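ATP phosphoribosyltransferase regulatory subunit (Lactococcus lactis, PDB 1Z7M) is required for the first step of histidine biosynthesis and may allow feedback regulation of ATP phosphoribosyltransferase by histidine. Local coordinates at residues 188-202 with 214-228. Numbering follows the deposited sequence.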
loop_
_atom_site.group_PDB
_atom_site.type_symbol
_atom_site.label_atom_id
_atom_site.label_comp_id
_atom_site.label_asym_id
_atom_site.label_seq_id
_atom_site.Cartn_x
_atom_site.Cartn_y
_atom_site.Cartn_z
ATOM N N LEU B 188 10.540 10.533 -42.874
ATOM C CA LEU B 188 10.832 11.956 -42.850
ATOM C C LEU B 188 11.964 12.270 -41.876
ATOM O O LEU B 188 12.824 13.109 -42.148
ATOM C CB LEU B 188 9.569 12.715 -42.457
ATOM C CG LEU B 188 9.585 14.227 -42.635
ATOM C CD1 LEU B 188 9.713 14.575 -44.101
ATOM C CD2 LEU B 188 8.318 14.798 -42.071
ATOM N N CYS B 189 11.952 11.591 -40.737
ATOM C CA CYS B 189 12.976 11.789 -39.724
ATOM C C CYS B 189 14.326 11.310 -40.217
ATOM O O CYS B 189 15.359 11.927 -39.946
ATOM C CB CYS B 189 12.615 11.041 -38.446
ATOM S SG CYS B 189 11.445 11.906 -37.436
ATOM N N GLN B 190 14.326 10.212 -40.951
ATOM C CA GLN B 190 15.576 9.682 -41.454
ATOM C C GLN B 190 16.195 10.663 -42.463
ATOM O O GLN B 190 17.392 10.942 -42.422
ATOM C CB GLN B 190 15.327 8.312 -42.081
ATOM C CG GLN B 190 16.466 7.319 -41.886
ATOM C CD GLN B 190 17.353 7.212 -43.118
ATOM O OE1 GLN B 190 16.867 7.087 -44.238
ATOM N NE2 GLN B 190 18.657 7.249 -42.915
ATOM N N LEU B 191 15.383 11.212 -43.352
ATOM C CA LEU B 191 15.908 12.152 -44.326
ATOM C C LEU B 191 16.277 13.480 -43.682
ATOM O O LEU B 191 17.111 14.201 -44.195
ATOM C CB LEU B 191 14.886 12.397 -45.436
ATOM C CG LEU B 191 14.347 11.162 -46.159
ATOM C CD1 LEU B 191 13.298 11.585 -47.168
ATOM C CD2 LEU B 191 15.478 10.417 -46.832
ATOM N N ALA B 192 15.652 13.822 -42.565
ATOM C CA ALA B 192 15.979 15.085 -41.928
ATOM C C ALA B 192 17.208 14.944 -41.038
ATOM O O ALA B 192 17.191 15.355 -39.876
ATOM C CB ALA B 192 14.796 15.587 -41.118
ATOM N N ASP B 193 18.269 14.355 -41.588
ATOM C CA ASP B 193 19.524 14.169 -40.867
ATOM C C ASP B 193 19.356 13.182 -39.705
ATOM O O ASP B 193 20.089 13.234 -38.716
ATOM C CB ASP B 193 20.023 15.533 -40.371
ATOM C CG ASP B 193 21.490 15.524 -39.951
ATOM O OD1 ASP B 193 22.357 15.024 -40.711
ATOM O OD2 ASP B 193 21.783 16.051 -38.856
ATOM N N GLY B 194 18.383 12.282 -39.834
ATOM C CA GLY B 194 18.143 11.293 -38.799
ATOM C C GLY B 194 17.800 11.908 -37.465
ATOM O O GLY B 194 17.740 11.222 -36.449
ATOM N N SER B 195 17.576 13.213 -37.473
ATOM C CA SER B 195 17.232 13.929 -36.261
ATOM C C SER B 195 15.769 13.629 -35.951
ATOM O O SER B 195 14.874 14.364 -36.364
ATOM C CB SER B 195 17.438 15.422 -36.487
ATOM O OG SER B 195 18.667 15.654 -37.150
ATOM N N THR B 196 15.514 12.541 -35.235
ATOM C CA THR B 196 14.145 12.189 -34.915
ATOM C C THR B 196 13.752 12.823 -33.597
ATOM O O THR B 196 12.673 13.401 -33.472
ATOM C CB THR B 196 13.982 10.675 -34.800
ATOM O OG1 THR B 196 14.568 10.228 -33.574
ATOM C CG2 THR B 196 14.681 9.977 -35.957
ATOM N N GLU B 197 14.637 12.723 -32.615
ATOM C CA GLU B 197 14.347 13.282 -31.311
ATOM C C GLU B 197 13.983 14.748 -31.426
ATOM O O GLU B 197 13.009 15.210 -30.819
ATOM C CB GLU B 197 15.543 13.116 -30.376
ATOM C CG GLU B 197 15.368 13.818 -29.032
ATOM C CD GLU B 197 16.579 13.660 -28.115
ATOM O OE1 GLU B 197 17.731 13.865 -28.570
ATOM O OE2 GLU B 197 16.375 13.338 -26.927
ATOM N N LEU B 198 14.753 15.470 -32.227
ATOM C CA LEU B 198 14.522 16.887 -32.402
ATOM C C LEU B 198 13.279 17.220 -33.211
ATOM O O LEU B 198 12.483 18.075 -32.813
ATOM C CB LEU B 198 15.745 17.527 -33.043
ATOM C CG LEU B 198 15.604 19.014 -33.373
ATOM C CD1 LEU B 198 15.086 19.808 -32.163
ATOM C CD2 LEU B 198 16.948 19.518 -33.831
ATOM N N LEU B 199 13.121 16.542 -34.342
ATOM C CA LEU B 199 11.989 16.756 -35.234
ATOM C C LEU B 199 10.662 16.408 -34.583
ATOM O O LEU B 199 9.621 16.949 -34.943
ATOM C CB LEU B 199 12.163 15.922 -36.496
ATOM C CG LEU B 199 11.281 16.322 -37.674
ATOM C CD1 LEU B 199 11.583 17.761 -38.065
ATOM C CD2 LEU B 199 11.546 15.399 -38.842
ATOM N N THR B 200 10.697 15.489 -33.631
ATOM C CA THR B 200 9.484 15.101 -32.937
ATOM C C THR B 200 8.993 16.264 -32.087
ATOM O O THR B 200 7.808 16.582 -32.074
ATOM C CB THR B 200 9.717 13.901 -32.016
ATOM O OG1 THR B 200 10.105 12.761 -32.790
ATOM C CG2 THR B 200 8.449 13.580 -31.258
ATOM N N GLU B 201 9.899 16.901 -31.363
ATOM C CA GLU B 201 9.485 18.009 -30.536
ATOM C C GLU B 201 9.037 19.184 -31.414
ATOM O O GLU B 201 8.094 19.904 -31.069
ATOM C CB GLU B 201 10.627 18.426 -29.610
ATOM C CG GLU B 201 10.247 19.562 -28.658
ATOM C CD GLU B 201 9.116 19.184 -27.688
ATOM O OE1 GLU B 201 8.546 20.103 -27.043
ATOM O OE2 GLU B 201 8.808 17.969 -27.568
ATOM N N LEU B 202 9.702 19.366 -32.552
ATOM C CA LEU B 202 9.368 20.452 -33.460
ATOM C C LEU B 202 7.978 20.289 -34.048
ATOM O O LEU B 202 7.231 21.259 -34.169
ATOM C CB LEU B 202 10.407 20.547 -34.580
ATOM C CG LEU B 202 11.750 21.191 -34.209
ATOM C CD1 LEU B 202 12.667 21.191 -35.407
ATOM C CD2 LEU B 202 11.529 22.609 -33.740
ATOM N N PHE B 214 16.313 24.940 -37.598
ATOM C CA PHE B 214 16.737 23.574 -37.875
ATOM C C PHE B 214 17.147 23.443 -39.328
ATOM O O PHE B 214 18.225 22.966 -39.645
ATOM C CB PHE B 214 15.567 22.642 -37.594
ATOM C CG PHE B 214 15.808 21.219 -37.972
ATOM C CD1 PHE B 214 16.794 20.482 -37.339
ATOM C CD2 PHE B 214 14.990 20.582 -38.898
ATOM C CE1 PHE B 214 16.963 19.124 -37.614
ATOM C CE2 PHE B 214 15.147 19.221 -39.180
ATOM C CZ PHE B 214 16.134 18.496 -38.532
ATOM N N ILE B 215 16.260 23.863 -40.215
ATOM C CA ILE B 215 16.520 23.790 -41.628
ATOM C C ILE B 215 17.785 24.559 -42.019
ATOM O O ILE B 215 18.479 24.177 -42.953
ATOM C CB ILE B 215 15.311 24.305 -42.392
ATOM C CG1 ILE B 215 14.107 23.424 -42.057
ATOM C CG2 ILE B 215 15.594 24.301 -43.871
ATOM C CD1 ILE B 215 12.849 23.682 -42.860
ATOM N N GLU B 216 18.097 25.627 -41.294
ATOM C CA GLU B 216 19.288 26.425 -41.573
ATOM C C GLU B 216 20.562 25.700 -41.159
ATOM O O GLU B 216 21.572 25.766 -41.839
ATOM C CB GLU B 216 19.193 27.771 -40.844
ATOM C CG GLU B 216 20.514 28.504 -40.608
ATOM C CD GLU B 216 21.162 29.067 -41.878
ATOM O OE1 GLU B 216 22.248 29.680 -41.742
ATOM O OE2 GLU B 216 20.606 28.911 -43.007
ATOM N N LYS B 217 20.512 25.013 -40.031
ATOM C CA LYS B 217 21.660 24.271 -39.528
ATOM C C LYS B 217 22.074 23.158 -40.505
ATOM O O LYS B 217 23.248 22.803 -40.575
ATOM C CB LYS B 217 21.296 23.673 -38.171
ATOM C CG LYS B 217 22.428 23.549 -37.192
ATOM C CD LYS B 217 21.943 23.922 -35.801
ATOM C CE LYS B 217 20.707 23.110 -35.391
ATOM N NZ LYS B 217 20.133 23.561 -34.061
ATOM N N ASN B 218 21.113 22.628 -41.264
ATOM C CA ASN B 218 21.371 21.542 -42.220
ATOM C C ASN B 218 21.468 21.880 -43.711
ATOM O O ASN B 218 21.316 23.027 -44.115
ATOM C CB ASN B 218 20.330 20.441 -42.041
ATOM C CG ASN B 218 20.602 19.596 -40.829
ATOM O OD1 ASN B 218 20.493 20.057 -39.692
ATOM N ND2 ASN B 218 20.975 18.345 -41.063
ATOM N N ASN B 219 21.721 20.857 -44.522
ATOM C CA ASN B 219 21.855 21.041 -45.956
ATOM C C ASN B 219 20.784 20.256 -46.678
ATOM O O ASN B 219 21.101 19.461 -47.551
ATOM C CB ASN B 219 23.214 20.536 -46.445
ATOM C CG ASN B 219 24.382 21.103 -45.662
ATOM O OD1 ASN B 219 24.257 22.123 -44.975
ATOM N ND2 ASN B 219 25.539 20.446 -45.774
ATOM N N PHE B 220 19.522 20.474 -46.326
ATOM C CA PHE B 220 18.429 19.738 -46.952
ATOM C C PHE B 220 18.154 20.196 -48.358
ATOM O O PHE B 220 18.270 21.381 -48.669
ATOM C CB PHE B 220 17.147 19.884 -46.153
ATOM C CG PHE B 220 17.248 19.373 -44.775
ATOM C CD1 PHE B 220 16.860 20.164 -43.714
ATOM C CD2 PHE B 220 17.747 18.102 -44.529
ATOM C CE1 PHE B 220 16.970 19.704 -42.430
ATOM C CE2 PHE B 220 17.863 17.628 -43.242
ATOM C CZ PHE B 220 17.474 18.429 -42.190
ATOM N N SER B 221 17.762 19.247 -49.203
ATOM C CA SER B 221 17.461 19.558 -50.585
ATOM C C SER B 221 16.356 20.590 -50.563
ATOM O O SER B 221 15.706 20.786 -49.547
ATOM C CB SER B 221 17.000 18.308 -51.335
ATOM O OG SER B 221 15.610 18.110 -51.222
ATOM N N LYS B 222 16.151 21.271 -51.674
ATOM C CA LYS B 222 15.102 22.267 -51.745
ATOM C C LYS B 222 13.738 21.584 -51.574
ATOM O O LYS B 222 12.817 22.149 -51.001
ATOM C CB LYS B 222 15.195 23.052 -53.055
ATOM C CG LYS B 222 14.128 24.122 -53.216
ATOM C CD LYS B 222 14.279 24.859 -54.535
ATOM C CE LYS B 222 13.212 25.929 -54.696
ATOM N NZ LYS B 222 13.347 26.661 -55.985
ATOM N N GLU B 223 13.616 20.360 -52.076
ATOM C CA GLU B 223 12.373 19.607 -51.950
ATOM C C GLU B 223 12.044 19.302 -50.495
ATOM O O GLU B 223 10.947 19.584 -50.044
ATOM C CB GLU B 223 12.451 18.268 -52.686
ATOM C CG GLU B 223 12.646 18.358 -54.175
ATOM C CD GLU B 223 13.976 18.981 -54.522
ATOM O OE1 GLU B 223 15.021 18.466 -54.057
ATOM O OE2 GLU B 223 13.979 19.987 -55.260
ATOM N N LEU B 224 12.982 18.697 -49.772
ATOM C CA LEU B 224 12.767 18.350 -48.369
ATOM C C LEU B 224 12.449 19.600 -47.545
ATOM O O LEU B 224 11.574 19.582 -46.680
ATOM C CB LEU B 224 14.010 17.650 -47.801
ATOM C CG LEU B 224 13.903 17.051 -46.398
ATOM C CD1 LEU B 224 12.898 15.915 -46.429
ATOM C CD2 LEU B 224 15.250 16.547 -45.924
ATOM N N ARG B 225 13.158 20.688 -47.823
ATOM C CA ARG B 225 12.934 21.926 -47.104
ATOM C C ARG B 225 11.519 22.441 -47.357
ATOM O O ARG B 225 10.845 22.918 -46.441
ATOM C CB ARG B 225 13.951 22.974 -47.537
ATOM C CG ARG B 225 13.707 24.345 -46.934
ATOM C CD ARG B 225 14.650 25.375 -47.527
ATOM N NE ARG B 225 16.029 24.894 -47.507
ATOM C CZ ARG B 225 16.679 24.388 -48.555
ATOM N NH1 ARG B 225 16.092 24.297 -49.742
ATOM N NH2 ARG B 225 17.921 23.947 -48.406
ATOM N N GLY B 226 11.080 22.350 -48.613
ATOM C CA GLY B 226 9.746 22.806 -48.980
ATOM C C GLY B 226 8.708 21.981 -48.245
ATOM O O GLY B 226 7.751 22.510 -47.700
ATOM N N LEU B 227 8.921 20.673 -48.217
ATOM C CA LEU B 227 8.030 19.743 -47.550
ATOM C C LEU B 227 7.955 20.047 -46.061
ATOM O O LEU B 227 6.893 20.368 -45.548
ATOM C CB LEU B 227 8.538 18.322 -47.751
ATOM C CG LEU B 227 7.652 17.168 -47.289
ATOM C CD1 LEU B 227 6.334 17.262 -47.994
ATOM C CD2 LEU B 227 8.306 15.832 -47.586
ATOM N N LEU B 228 9.080 19.944 -45.364
ATOM C CA LEU B 228 9.103 20.206 -43.930
ATOM C C LEU B 228 8.305 21.432 -43.542
ATOM O O LEU B 228 7.391 21.337 -42.730
ATOM C CB LEU B 228 10.540 20.360 -43.427
ATOM C CG LEU B 228 11.339 19.065 -43.274
ATOM C CD1 LEU B 228 12.744 19.390 -42.866
ATOM C CD2 LEU B 228 10.684 18.155 -42.244
#
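Phe214 carries its ring opposite the backbone N (chi1 174°), and this sends it from helix 208-217 toward Leu198, Leu199, Leu202 and the turn at 192-195. Phe220 is turned the other way, with CG opposite its carbonyl carbon (chi1 -60°), and it brings CE2 to 3.4 Å from Ala192 CA. Ala192 CB meets both rings: it lies 4.0 Å from Phe220 CZ and 4.1 Å from Phe214 CZ. The side chains of Leu198 and Phe214 run antiparallel alongside each other, with Leu198 CD2 3.6 Å from Phe214 CD1. The Leu199 side chain runs at about a right angle to that of Phe214 and touches its CE2 through CD1. Leu202 CD1 packs against Phe214 CB, at the root of the ring. Ser195 OG sits at the ring edge, in its plane, and donates a hydrogen bond to Ala192 O (3.1 Å). That bond ties the two ends of the type I' turn together beside Phe214 CZ. Were Phe214 an alanine, Leu198, Leu199 and Ala192 would probably lose the ring they share, and a gap would be likely to open between the helices. Leu224 CD2 rests 3.5 Å from Leu191 O. Leu188 CD1 touches the CD2 methyls of both Leu227 and Leu228. Ser221 caps helix 222-231 by accepting from Leu224 N in a nearly straight bond. Helix 250-267 adds Leu252, which touches both Leu191 and Leu227. The arrangement is that of four consecutive short helices packed through a leucine and phenylalanine core, within the helical insertion between strands 175-181 and 272-274 of the class II synthetase-like fold.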